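Local atomic coordinates of ATPase associated with various cellular activities, AAA_5 (Staphylothermus marinus, PDB entry 6N0S), a protein that probably hydrolyses ATP as an McrB-type AAA protein and, through the EVE-like N-terminal domain described here, probably binds nucleic acid. Residues 8-13 and 47-52; 21-26 and 112-116; 42-46 and 132-136; 143-147 and 177-181. All coordinates share one frame; numbering follows the deposited sequence.

Contact 1: residues 8-13 and 47-52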
loop_
_atom_site.group_PDB
_atom_site.type_symbol
_atom_site.label_atom_id
_atom_site.label_comp_id
_atom_site.label_asym_id
_atom_site.label_seq_id
_atom_site.Cartn_x
_atom_site.Cartn_y
_atom_site.Cartn_z
ATOM N N GLY A 8 -8.842 8.908 7.412
ATOM C CA GLY A 8 -9.984 8.142 7.867
ATOM C C GLY A 8 -9.568 7.241 9.005
ATOM O O GLY A 8 -8.422 7.271 9.474
ATOM N N PHE A 9 -10.530 6.428 9.415
ATOM C CA PHE A 9 -10.431 5.545 10.578
ATOM C C PHE A 9 -11.168 4.269 10.181
ATOM O O PHE A 9 -12.365 4.320 9.903
ATOM C CB PHE A 9 -11.053 6.196 11.833
ATOM C CG PHE A 9 -10.994 5.324 13.047
ATOM C CD1 PHE A 9 -9.779 5.050 13.643
ATOM C CD2 PHE A 9 -12.140 4.737 13.562
ATOM C CE1 PHE A 9 -9.700 4.226 14.745
ATOM C CE2 PHE A 9 -12.072 3.898 14.681
ATOM C CZ PHE A 9 -10.851 3.647 15.269
ATOM N N SER A 10 -10.458 3.148 10.032
ATOM C CA SER A 10 -11.119 1.975 9.475
ATOM C C SER A 10 -10.263 0.741 9.675
ATOM O O SER A 10 -9.029 0.813 9.750
ATOM C CB SER A 10 -11.417 2.136 7.977
ATOM O OG SER A 10 -12.082 0.995 7.439
ATOM N N LYS A 11 -10.939 -0.403 9.724
ATOM C CA LYS A 11 -10.238 -1.670 9.726
ATOM C C LYS A 11 -9.805 -2.067 8.319
ATOM O O LYS A 11 -8.987 -2.969 8.179
ATOM C CB LYS A 11 -11.128 -2.759 10.336
ATOM C CG LYS A 11 -10.357 -4.056 10.678
ATOM C CD LYS A 11 -11.241 -5.131 11.304
ATOM C CE LYS A 11 -10.451 -6.429 11.524
ATOM N NZ LYS A 11 -9.544 -6.377 12.725
ATOM N N TYR A 12 -10.338 -1.414 7.286
ATOM C CA TYR A 12 -10.150 -1.803 5.897
ATOM C C TYR A 12 -9.580 -0.616 5.145
ATOM O O TYR A 12 -10.172 0.468 5.179
ATOM C CB TYR A 12 -11.474 -2.242 5.292
ATOM C CG TYR A 12 -12.121 -3.306 6.155
ATOM C CD1 TYR A 12 -11.689 -4.631 6.089
ATOM C CD2 TYR A 12 -13.126 -2.980 7.060
ATOM C CE1 TYR A 12 -12.255 -5.604 6.880
ATOM C CE2 TYR A 12 -13.709 -3.950 7.858
ATOM C CZ TYR A 12 -13.270 -5.252 7.767
ATOM O OH TYR A 12 -13.834 -6.211 8.556
ATOM N N TRP A 13 -8.408 -0.818 4.502
ATOM C CA TRP A 13 -7.722 0.214 3.727
ATOM C C TRP A 13 -7.356 -0.358 2.371
ATOM O O TRP A 13 -7.231 -1.583 2.207
ATOM C CB TRP A 13 -6.448 0.741 4.440
ATOM C CG TRP A 13 -6.746 1.542 5.667
ATOM C CD1 TRP A 13 -7.254 1.087 6.834
ATOM C CD2 TRP A 13 -6.571 2.964 5.828
ATOM N NE1 TRP A 13 -7.403 2.136 7.720
ATOM C CE2 TRP A 13 -6.986 3.294 7.118
ATOM C CE3 TRP A 13 -6.082 3.972 5.002
ATOM C CZ2 TRP A 13 -6.941 4.608 7.601
ATOM C CZ3 TRP A 13 -6.008 5.234 5.473
ATOM C CH2 TRP A 13 -6.454 5.561 6.756
ATOM N N TYR A 47 -3.292 5.000 13.515
ATOM C CA TYR A 47 -4.314 5.061 14.553
ATOM C C TYR A 47 -5.329 3.932 14.389
ATOM O O TYR A 47 -5.818 3.377 15.387
ATOM C CB TYR A 47 -4.995 6.430 14.518
ATOM C CG TYR A 47 -6.083 6.612 15.548
ATOM C CD1 TYR A 47 -5.785 6.678 16.905
ATOM C CD2 TYR A 47 -7.408 6.714 15.167
ATOM C CE1 TYR A 47 -6.791 6.847 17.861
ATOM C CE2 TYR A 47 -8.418 6.881 16.100
ATOM C CZ TYR A 47 -8.103 6.947 17.450
ATOM O OH TYR A 47 -9.119 7.102 18.363
ATOM N N SER A 48 -5.633 3.558 13.144
ATOM C CA SER A 48 -6.525 2.432 12.906
ATOM C C SER A 48 -5.915 1.138 13.431
ATOM O O SER A 48 -6.612 0.299 14.016
ATOM C CB SER A 48 -6.824 2.297 11.406
ATOM O OG SER A 48 -7.549 3.425 10.882
ATOM N N LEU A 49 -4.626 0.932 13.179
ATOM C CA LEU A 49 -3.973 -0.281 13.649
ATOM C C LEU A 49 -4.028 -0.366 15.161
ATOM O O LEU A 49 -4.263 -1.444 15.725
ATOM C CB LEU A 49 -2.523 -0.320 13.180
ATOM C CG LEU A 49 -1.727 -1.506 13.698
ATOM C CD1 LEU A 49 -2.324 -2.770 13.150
ATOM C CD2 LEU A 49 -0.291 -1.395 13.310
ATOM N N GLU A 50 -3.799 0.771 15.831
ATOM C CA GLU A 50 -3.807 0.814 17.290
ATOM C C GLU A 50 -5.165 0.405 17.835
ATOM O O GLU A 50 -5.254 -0.381 18.781
ATOM C CB GLU A 50 -3.429 2.222 17.768
ATOM C CG GLU A 50 -3.189 2.380 19.276
ATOM C CD GLU A 50 -3.639 3.754 19.836
ATOM O OE1 GLU A 50 -4.389 3.788 20.846
ATOM O OE2 GLU A 50 -3.244 4.795 19.261
ATOM N N LYS A 51 -6.240 0.909 17.239
ATOM C CA LYS A 51 -7.564 0.573 17.732
ATOM C C LYS A 51 -8.039 -0.810 17.273
ATOM O O LYS A 51 -8.737 -1.486 18.029
ATOM C CB LYS A 51 -8.571 1.648 17.317
ATOM C CG LYS A 51 -8.299 3.028 17.928
ATOM C CD LYS A 51 -8.039 2.935 19.442
ATOM C CE LYS A 51 -8.606 4.090 20.217
ATOM N NZ LYS A 51 -8.578 3.783 21.683
ATOM N N PHE A 52 -7.679 -1.275 16.073
ATOM C CA PHE A 52 -8.240 -2.533 15.591
ATOM C C PHE A 52 -7.314 -3.735 15.738
ATOM O O PHE A 52 -7.785 -4.867 15.609
ATOM C CB PHE A 52 -8.648 -2.396 14.128
ATOM C CG PHE A 52 -9.786 -1.463 13.905
ATOM C CD1 PHE A 52 -11.075 -1.848 14.189
ATOM C CD2 PHE A 52 -9.562 -0.203 13.394
ATOM C CE1 PHE A 52 -12.133 -0.990 13.973
ATOM C CE2 PHE A 52 -10.587 0.651 13.171
ATOM C CZ PHE A 52 -11.899 0.265 13.470
#

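Contact 2: residues 21-26 and 112-116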
loop_
_atom_site.group_PDB
_atom_site.type_symbol
_atom_site.label_atom_id
_atom_site.label_comp_id
_atom_site.label_asym_id
_atom_site.label_seq_id
_atom_site.Cartn_x
_atom_site.Cartn_y
_atom_site.Cartn_z
ATOM N N LEU A 21 5.589 0.613 -12.861
ATOM C CA LEU A 21 6.393 -0.272 -12.041
ATOM C C LEU A 21 6.993 -1.359 -12.914
ATOM O O LEU A 21 6.382 -1.760 -13.897
ATOM C CB LEU A 21 5.549 -0.937 -10.945
ATOM C CG LEU A 21 5.087 -0.044 -9.805
ATOM C CD1 LEU A 21 4.150 -0.847 -8.911
ATOM C CD2 LEU A 21 6.289 0.507 -9.035
ATOM N N PRO A 22 8.184 -1.857 -12.576
ATOM C CA PRO A 22 8.769 -2.968 -13.345
ATOM C C PRO A 22 8.186 -4.321 -12.988
ATOM O O PRO A 22 8.488 -5.309 -13.664
ATOM C CB PRO A 22 10.245 -2.897 -12.966
ATOM C CG PRO A 22 10.222 -2.354 -11.553
ATOM C CD PRO A 22 9.130 -1.318 -11.584
ATOM N N THR A 23 7.369 -4.406 -11.947
ATOM C CA THR A 23 6.839 -5.677 -11.474
ATOM C C THR A 23 5.702 -5.375 -10.512
ATOM O O THR A 23 5.654 -4.289 -9.951
ATOM C CB THR A 23 7.914 -6.510 -10.753
ATOM O OG1 THR A 23 7.360 -7.763 -10.342
ATOM C CG2 THR A 23 8.419 -5.783 -9.519
ATOM N N LEU A 24 4.803 -6.347 -10.331
ATOM C CA LEU A 24 3.810 -6.329 -9.256
ATOM C C LEU A 24 4.101 -7.361 -8.181
ATOM O O LEU A 24 3.307 -7.508 -7.243
ATOM C CB LEU A 24 2.404 -6.572 -9.826
ATOM C CG LEU A 24 1.981 -5.631 -10.967
ATOM C CD1 LEU A 24 0.615 -6.012 -11.538
ATOM C CD2 LEU A 24 1.983 -4.188 -10.534
ATOM N N ASP A 25 5.218 -8.086 -8.300
ATOM C CA ASP A 25 5.526 -9.194 -7.404
ATOM C C ASP A 25 5.766 -8.729 -5.971
ATOM O O ASP A 25 5.605 -9.513 -5.031
ATOM C CB ASP A 25 6.768 -9.949 -7.909
ATOM C CG ASP A 25 6.525 -10.698 -9.220
ATOM O OD1 ASP A 25 5.376 -10.717 -9.706
ATOM O OD2 ASP A 25 7.488 -11.298 -9.752
ATOM N N HIS A 26 6.164 -7.483 -5.776
ATOM C CA HIS A 26 6.384 -6.980 -4.427
ATOM C C HIS A 26 5.090 -6.584 -3.715
ATOM O O HIS A 26 5.128 -6.255 -2.522
ATOM C CB HIS A 26 7.267 -5.770 -4.488
ATOM C CG HIS A 26 6.628 -4.643 -5.223
ATOM N ND1 HIS A 26 6.271 -4.732 -6.555
ATOM C CD2 HIS A 26 6.223 -3.424 -4.799
ATOM C CE1 HIS A 26 5.693 -3.601 -6.925
ATOM N NE2 HIS A 26 5.659 -2.792 -5.881
ATOM N N THR A 112 15.325 -6.577 -10.931
ATOM C CA THR A 112 14.002 -5.962 -10.840
ATOM C C THR A 112 13.967 -4.935 -9.707
ATOM O O THR A 112 13.495 -3.814 -9.898
ATOM C CB THR A 112 12.933 -7.051 -10.663
ATOM O OG1 THR A 112 12.965 -7.917 -11.808
ATOM C CG2 THR A 112 11.510 -6.456 -10.542
ATOM N N ILE A 113 14.534 -5.278 -8.553
ATOM C CA ILE A 113 14.607 -4.353 -7.426
ATOM C C ILE A 113 15.354 -3.077 -7.826
ATOM O O ILE A 113 14.909 -1.965 -7.524
ATOM C CB ILE A 113 15.261 -5.043 -6.218
ATOM C CG1 ILE A 113 14.448 -6.260 -5.807
ATOM C CG2 ILE A 113 15.372 -4.098 -5.050
ATOM C CD1 ILE A 113 15.160 -7.155 -4.743
ATOM N N ASP A 114 16.503 -3.210 -8.505
ATOM C CA ASP A 114 17.192 -2.015 -8.989
ATOM C C ASP A 114 16.224 -1.141 -9.803
ATOM O O ASP A 114 16.140 0.077 -9.606
ATOM C CB ASP A 114 18.422 -2.366 -9.855
ATOM C CG ASP A 114 19.520 -3.197 -9.148
ATOM O OD1 ASP A 114 19.644 -3.189 -7.904
ATOM O OD2 ASP A 114 20.341 -3.826 -9.897
ATOM N N GLN A 115 15.466 -1.756 -10.717
ATOM C CA GLN A 115 14.538 -0.995 -11.548
ATOM C C GLN A 115 13.422 -0.369 -10.725
ATOM O O GLN A 115 12.949 0.709 -11.071
ATOM C CB GLN A 115 13.931 -1.880 -12.621
ATOM C CG GLN A 115 14.930 -2.290 -13.725
ATOM C CD GLN A 115 14.596 -3.615 -14.373
ATOM O OE1 GLN A 115 13.436 -4.009 -14.458
ATOM N NE2 GLN A 115 15.622 -4.322 -14.833
ATOM N N TYR A 116 12.970 -1.048 -9.667
ATOM C CA TYR A 116 11.905 -0.516 -8.824
ATOM C C TYR A 116 12.337 0.798 -8.201
ATOM O O TYR A 116 11.637 1.810 -8.310
ATOM C CB TYR A 116 11.541 -1.573 -7.778
ATOM C CG TYR A 116 10.545 -1.184 -6.714
ATOM C CD1 TYR A 116 9.175 -1.153 -6.962
ATOM C CD2 TYR A 116 10.980 -0.887 -5.446
ATOM C CE1 TYR A 116 8.275 -0.814 -5.950
ATOM C CE2 TYR A 116 10.123 -0.558 -4.454
ATOM C CZ TYR A 116 8.771 -0.510 -4.697
ATOM O OH TYR A 116 7.994 -0.164 -3.629
#

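Contact 3: residues 42-46 and 132-136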
loop_
_atom_site.group_PDB
_atom_site.type_symbol
_atom_site.label_atom_id
_atom_site.label_comp_id
_atom_site.label_asym_id
_atom_site.label_seq_id
_atom_site.Cartn_x
_atom_site.Cartn_y
_atom_site.Cartn_z
ATOM N N TYR A 42 -0.802 8.084 6.629
ATOM C CA TYR A 42 0.006 7.444 7.653
ATOM C C TYR A 42 -0.614 7.602 9.034
ATOM O O TYR A 42 -0.712 6.634 9.799
ATOM C CB TYR A 42 1.403 8.050 7.618
ATOM C CG TYR A 42 2.370 7.472 8.630
ATOM C CD1 TYR A 42 2.471 6.112 8.815
ATOM C CD2 TYR A 42 3.205 8.294 9.374
ATOM C CE1 TYR A 42 3.375 5.574 9.720
ATOM C CE2 TYR A 42 4.126 7.760 10.265
ATOM C CZ TYR A 42 4.202 6.396 10.427
ATOM O OH TYR A 42 5.102 5.852 11.314
ATOM N N ARG A 43 -1.003 8.829 9.400
ATOM C CA ARG A 43 -1.563 9.017 10.730
ATOM C C ARG A 43 -2.844 8.200 10.887
ATOM O O ARG A 43 -3.036 7.518 11.902
ATOM C CB ARG A 43 -1.787 10.520 10.994
ATOM C CG ARG A 43 -1.976 10.932 12.460
ATOM C CD ARG A 43 -1.445 12.393 12.750
ATOM N NE ARG A 43 -1.785 13.270 11.648
ATOM C CZ ARG A 43 -0.940 14.028 10.966
ATOM N NH1 ARG A 43 0.332 14.101 11.281
ATOM N NH2 ARG A 43 -1.395 14.731 9.947
ATOM N N GLY A 44 -3.711 8.213 9.873
ATOM C CA GLY A 44 -4.941 7.431 9.939
ATOM C C GLY A 44 -4.712 5.935 10.053
ATOM O O GLY A 44 -5.377 5.243 10.836
ATOM N N ILE A 45 -3.804 5.386 9.246
ATOM C CA ILE A 45 -3.660 3.941 9.306
ATOM C C ILE A 45 -2.966 3.526 10.605
ATOM O O ILE A 45 -3.312 2.501 11.207
ATOM C CB ILE A 45 -2.959 3.418 8.030
ATOM C CG1 ILE A 45 -3.312 1.940 7.818
ATOM C CG2 ILE A 45 -1.512 3.652 8.093
ATOM C CD1 ILE A 45 -3.081 1.456 6.342
ATOM N N ARG A 46 -1.997 4.314 11.077
ATOM C CA ARG A 46 -1.369 4.021 12.363
ATOM C C ARG A 46 -2.399 4.009 13.491
ATOM O O ARG A 46 -2.408 3.102 14.331
ATOM C CB ARG A 46 -0.274 5.056 12.658
ATOM C CG ARG A 46 0.982 4.525 13.322
ATOM C CD ARG A 46 2.092 5.593 13.430
ATOM N NE ARG A 46 1.706 6.752 14.238
ATOM C CZ ARG A 46 1.462 7.977 13.764
ATOM N NH1 ARG A 46 1.569 8.248 12.460
ATOM N NH2 ARG A 46 1.119 8.946 14.603
ATOM N N PHE A 132 10.580 8.250 6.212
ATOM C CA PHE A 132 9.797 7.222 5.539
ATOM C C PHE A 132 9.153 6.313 6.573
ATOM O O PHE A 132 9.756 6.025 7.606
ATOM C CB PHE A 132 10.696 6.395 4.581
ATOM C CG PHE A 132 11.102 7.147 3.378
ATOM C CD1 PHE A 132 12.211 7.979 3.396
ATOM C CD2 PHE A 132 10.353 7.061 2.236
ATOM C CE1 PHE A 132 12.541 8.725 2.295
ATOM C CE2 PHE A 132 10.703 7.793 1.106
ATOM C CZ PHE A 132 11.782 8.629 1.143
ATOM N N PHE A 133 7.924 5.881 6.303
ATOM C CA PHE A 133 7.255 4.873 7.109
ATOM C C PHE A 133 7.312 3.521 6.407
ATOM O O PHE A 133 7.441 3.440 5.178
ATOM C CB PHE A 133 5.789 5.262 7.417
ATOM C CG PHE A 133 4.875 5.301 6.217
ATOM C CD1 PHE A 133 4.246 4.156 5.762
ATOM C CD2 PHE A 133 4.612 6.489 5.576
ATOM C CE1 PHE A 133 3.377 4.208 4.676
ATOM C CE2 PHE A 133 3.755 6.541 4.488
ATOM C CZ PHE A 133 3.140 5.400 4.044
ATOM N N LEU A 134 7.203 2.454 7.217
ATOM C CA LEU A 134 7.218 1.082 6.734
ATOM C C LEU A 134 6.327 0.219 7.605
ATOM O O LEU A 134 6.519 0.159 8.815
ATOM C CB LEU A 134 8.635 0.519 6.758
ATOM C CG LEU A 134 8.837 -0.945 6.370
ATOM C CD1 LEU A 134 8.330 -1.207 5.005
ATOM C CD2 LEU A 134 10.303 -1.230 6.454
ATOM N N PHE A 135 5.401 -0.480 6.979
ATOM C CA PHE A 135 4.619 -1.517 7.625
ATOM C C PHE A 135 4.918 -2.845 6.946
ATOM O O PHE A 135 4.892 -2.943 5.709
ATOM C CB PHE A 135 3.117 -1.226 7.541
ATOM C CG PHE A 135 2.690 -0.002 8.306
ATOM C CD1 PHE A 135 2.615 -0.023 9.687
ATOM C CD2 PHE A 135 2.367 1.160 7.650
ATOM C CE1 PHE A 135 2.203 1.076 10.400
ATOM C CE2 PHE A 135 1.970 2.271 8.367
ATOM C CZ PHE A 135 1.890 2.217 9.756
ATOM N N ARG A 136 5.171 -3.874 7.744
ATOM C CA ARG A 136 5.315 -5.226 7.210
ATOM C C ARG A 136 3.942 -5.892 7.181
ATOM O O ARG A 136 3.271 -5.960 8.212
ATOM C CB ARG A 136 6.300 -6.026 8.061
ATOM C CG ARG A 136 7.746 -5.591 7.871
ATOM C CD ARG A 136 8.640 -6.174 8.931
ATOM N NE ARG A 136 9.953 -6.516 8.399
ATOM C CZ ARG A 136 11.007 -5.706 8.407
ATOM N NH1 ARG A 136 10.920 -4.488 8.922
ATOM N NH2 ARG A 136 12.168 -6.129 7.910
#

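Contact 4: residues 143-147 and 177-181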
loop_
_atom_site.group_PDB
_atom_site.type_symbol
_atom_site.label_atom_id
_atom_site.label_comp_id
_atom_site.label_asym_id
_atom_site.label_seq_id
_atom_site.Cartn_x
_atom_site.Cartn_y
_atom_site.Cartn_z
ATOM N N TYR A 143 -6.175 -12.442 -5.816
ATOM C CA TYR A 143 -7.514 -12.855 -6.219
ATOM C C TYR A 143 -7.413 -13.735 -7.463
ATOM O O TYR A 143 -6.695 -13.410 -8.414
ATOM C CB TYR A 143 -8.419 -11.654 -6.522
ATOM C CG TYR A 143 -8.799 -10.780 -5.307
ATOM C CD1 TYR A 143 -9.104 -11.349 -4.082
ATOM C CD2 TYR A 143 -8.856 -9.380 -5.410
ATOM C CE1 TYR A 143 -9.440 -10.561 -2.984
ATOM C CE2 TYR A 143 -9.200 -8.597 -4.334
ATOM C CZ TYR A 143 -9.499 -9.183 -3.120
ATOM O OH TYR A 143 -9.831 -8.375 -2.035
ATOM N N GLU A 144 -8.190 -14.817 -7.487
ATOM C CA GLU A 144 -8.164 -15.684 -8.657
ATOM C C GLU A 144 -8.906 -15.071 -9.830
ATOM O O GLU A 144 -8.566 -15.345 -10.983
ATOM C CB GLU A 144 -8.718 -17.052 -8.287
ATOM C CG GLU A 144 -7.777 -17.744 -7.296
ATOM C CD GLU A 144 -7.852 -19.257 -7.349
ATOM O OE1 GLU A 144 -8.808 -19.766 -7.973
ATOM O OE2 GLU A 144 -6.964 -19.925 -6.761
ATOM N N ASN A 145 -9.900 -14.239 -9.577
ATOM C CA ASN A 145 -10.408 -13.353 -10.622
ATOM C C ASN A 145 -10.093 -11.919 -10.215
ATOM O O ASN A 145 -10.664 -11.432 -9.233
ATOM C CB ASN A 145 -11.918 -13.514 -10.843
ATOM C CG ASN A 145 -12.400 -14.948 -10.682
ATOM O OD1 ASN A 145 -13.058 -15.312 -9.691
ATOM N ND2 ASN A 145 -12.082 -15.769 -11.672
ATOM N N PRO A 146 -9.216 -11.208 -10.915
ATOM C CA PRO A 146 -9.000 -9.791 -10.591
ATOM C C PRO A 146 -10.317 -9.024 -10.619
ATOM O O PRO A 146 -11.144 -9.179 -11.519
ATOM C CB PRO A 146 -8.025 -9.315 -11.677
ATOM C CG PRO A 146 -7.318 -10.586 -12.117
ATOM C CD PRO A 146 -8.356 -11.675 -12.007
ATOM N N VAL A 147 -10.524 -8.208 -9.605
ATOM C CA VAL A 147 -11.728 -7.396 -9.528
ATOM C C VAL A 147 -11.488 -6.101 -10.299
ATOM O O VAL A 147 -10.752 -5.225 -9.847
ATOM C CB VAL A 147 -12.113 -7.130 -8.071
ATOM C CG1 VAL A 147 -13.402 -6.385 -8.021
ATOM C CG2 VAL A 147 -12.254 -8.430 -7.310
ATOM N N ILE A 177 -15.710 -6.051 -2.533
ATOM C CA ILE A 177 -14.560 -6.411 -3.359
ATOM C C ILE A 177 -14.126 -7.838 -3.059
ATOM O O ILE A 177 -13.905 -8.652 -3.963
ATOM C CB ILE A 177 -13.410 -5.411 -3.115
ATOM C CG1 ILE A 177 -13.742 -4.027 -3.682
ATOM C CG2 ILE A 177 -12.098 -5.917 -3.721
ATOM C CD1 ILE A 177 -12.777 -2.922 -3.179
ATOM N N HIS A 178 -13.984 -8.144 -1.774
ATOM C CA HIS A 178 -13.641 -9.485 -1.336
ATOM C C HIS A 178 -14.564 -10.526 -1.947
ATOM O O HIS A 178 -14.114 -11.603 -2.339
ATOM C CB HIS A 178 -13.714 -9.552 0.185
ATOM C CG HIS A 178 -13.272 -10.867 0.760
ATOM N ND1 HIS A 178 -11.955 -11.268 0.773
ATOM C CD2 HIS A 178 -13.968 -11.846 1.387
ATOM C CE1 HIS A 178 -11.863 -12.449 1.363
ATOM N NE2 HIS A 178 -13.070 -12.815 1.754
ATOM N N SER A 179 -15.857 -10.220 -2.037
ATOM C CA SER A 179 -16.840 -11.188 -2.507
ATOM C C SER A 179 -16.786 -11.362 -4.014
ATOM O O SER A 179 -17.508 -12.200 -4.562
ATOM C CB SER A 179 -18.258 -10.767 -2.068
ATOM O OG SER A 179 -18.842 -9.838 -2.976
ATOM N N ARG A 180 -15.953 -10.580 -4.690
ATOM C CA ARG A 180 -15.789 -10.670 -6.123
ATOM C C ARG A 180 -14.458 -11.355 -6.437
ATOM O O ARG A 180 -13.585 -11.549 -5.582
ATOM C CB ARG A 180 -15.897 -9.278 -6.761
ATOM C CG ARG A 180 -17.331 -8.861 -7.033
ATOM C CD ARG A 180 -17.475 -7.375 -7.281
ATOM N NE ARG A 180 -18.847 -6.995 -7.626
ATOM C CZ ARG A 180 -19.750 -6.479 -6.783
ATOM N NH1 ARG A 180 -19.478 -6.243 -5.498
ATOM N NH2 ARG A 180 -20.950 -6.176 -7.246
ATOM N N GLY A 181 -14.311 -11.743 -7.675
ATOM C CA GLY A 181 -13.270 -12.728 -7.966
ATOM C C GLY A 181 -12.763 -13.628 -6.811
ATOM O O GLY A 181 -11.548 -13.827 -6.606
ATOM O OXT GLY A 181 -13.531 -14.189 -6.014
#

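Contact 1: residues 8-13 and 47-52
Phe-9 carries its CG anti to the backbone N (chi1 179°), while Phe-52 turns its CG anti to the carbonyl carbon (chi1 -67°); the two torsions bring the rings together obliquely, with Phe-9 CZ 3.7 Å from Phe-52 CE2. Tyr-47 completes an aromatic cluster, its CE2 3.2 Å from Phe-9 CE1, and Lys-51 puts CB at the edge of the Phe-9 ring. Over a face of Phe-52 lies Lys-11 CB, a CH-pi contact 4.0 Å from the ring centroid; the amine beyond bonds to Glu-54 O. An alanine in place of Phe-52 would probably open a gap beside Phe-9 and leave Lys-11 CB without the ring face it lies over. Buried Ser-48 has its OG gripped by three groups: Ser-10 N donates to it almost straight at 3.0 Å, Trp-13 NE1 adds a weak bond, and Gly-44 O is the third. The better partner of Trp-13 NE1 is Ser-10 O, 2.9 Å away and near the indole plane. Ser-10 OG, bonded also to Ile-169 O, accepts from Tyr-12 N at 3.0 Å, an ST turn at the start of strand 12-17, where helix 39-52 packs beside the mixed sheet of this EVE-like domain.

Contact 2: residues 21-26 and 112-116
Tyr-116 N is bonded to Thr-112 O at 2.8 Å, a turn of helix 110-124, and Pro-22 lies against precisely this rung, its CG 3.6 Å from Tyr-116 N. The proline comes from the loop between strands 12-17 and 30-34, which just beyond it folds into an ST turn: Thr-23 OG1 accepts from Asp-25 N at 3.0 Å in a nearly straight bond (167°). In this EVE-like domain the contact is a loop laid on the flank of a helix. Pro-22 also lies beside Gln-115, CB near CB and near the amide oxygen OE1.

Tyr-116 carries the largest share of the contact. With CG anti to its backbone N (chi1 174°), the phenol extends to the loop and turns its edge to the face of His-26, a T-shaped pair with centroids 4.6 Å apart and planes at 60°. Its CE1 is the atom that does the touching, 3.3 Å from His-26 NE2. Leu-21 runs alongside the same ring, pointing the same way, and puts CD2 3.9 Å from Tyr-116 CE1, while its other methyl, CD1, lies at the edge of the imidazole. The phenol hydroxyl is bonded to Trp-32 NE1 and the ring meets Phe-103 edge-to-face, so the tyrosine is held at its tip as well. A bound sulfate, about 4 Å from the Tyr-116 side chain, may mark a pocket here. The Thr-23 and Thr-112 side chains cross at about a right angle and press their methyls together, CG2 to CG2 3.3 Å, closer than a normal van der Waals contact.

Contact 3: residues 42-46 and 132-136
This is a buried helix-on-sheet contact: Tyr-42 and Ile-45 of helix 39-52 meet Phe-133 and Phe-135 of strand 132-136, the middle strand of the small antiparallel sheet. The axes of segments 42-46 and 132-136 approach to 11.0 Å, at 31° between their N-to-C directions, and aromatic rings fill much of the distance. Tyr-42 and Phe-133 are almost parallel, planes at 10°, but slid so far that they hardly overlap; what sits over the tyrosine face is Phe-133 CB, a CH-pi contact 3.7 Å from the centroid. Arg-46 NH1 lies on the opposite face. Phe-135 approaches Tyr-42 rim to rim, with CZ 3.7 Å from Tyr-42 CE1, and its CE2 takes the methyl CG2 of Ile-45 at 3.8 Å. Phe-133 CG stands between its own N and carbonyl carbon (chi1 66°), which lays the ring back beside Tyr-42 CB and CG. The phenol hydroxyl is bonded to Glu-89 OE2. A serine at Tyr-42 would probably strip Phe-133 CB and Arg-46 NH1 of the ring between them and cost Glu-89 OE2 its bond to the phenol. Ile-45 also rests on Leu-55 and Ile-57 of strand 54-61, whereas Phe-132 and Leu-134 face helix 92-105, so two helices sandwich the strand.

Contact 4: residues 143-147 and 177-181
Polar contacts pair Asn-145 with Gly-181, where the C-terminal tail of this EVE-like domain, just past helix 171-178, lies beside a corner in strand 138-148 of the mixed sheet. The bond from Asn-145 N to Gly-181 O, an oxygen of the C-terminal carboxylate, is straight but long and weak at 3.4 Å. Beside it, Gly-181 CA makes a CA-H...O contact of 3.2 Å with Asn-145 O, its hydrogen aimed at the oxygen (171°). Here the construct ends, so the carboxylate, and probably this bond in its present form, belongs to the truncated domain.

The apolar contacts lie nearer the helix. Val-147 CG2 touches Arg-180 CB at 3.8 Å, the two side chains crossing at about a right angle, and also faces Ile-177 O, which accepts from Arg-180 N as the helix finishes. Ile-177 turns CG2 anti to its backbone N, and that methyl lies 4.0 Å from Tyr-143 CE2.

Side-chain polar groups look elsewhere: Tyr-143 OH and His-178 ND1 are both bonded to Glu-76 OE2, which links the strand and the helix end through a shared carboxylate oxygen on strand 72-80. Within the contact itself, that tyrosine hydroxyl rests 3.7 Å from Ile-177 CG2.

Contacts 1 and 3 share helix 39-52 and touch each other: Trp-13 CZ2 packs 3.6 Å from Gly-44 C, and their centres are 11 Å apart. The helix thus meets the start of strand 12-17 at one place and the small antiparallel sheet at another. Contact 4 reaches the same mixed sheet as contact 1, with centres 23 Å apart and nearest atoms about 8 Å. Contact 2 lies on the far side of the chain's centre from contact 1, 28 Å between centres. Bound sulfate comes about 4 Å from a side chain of contact 2 and about 6 Å from one of contact 3; it probably derives from the crystallisation liquor.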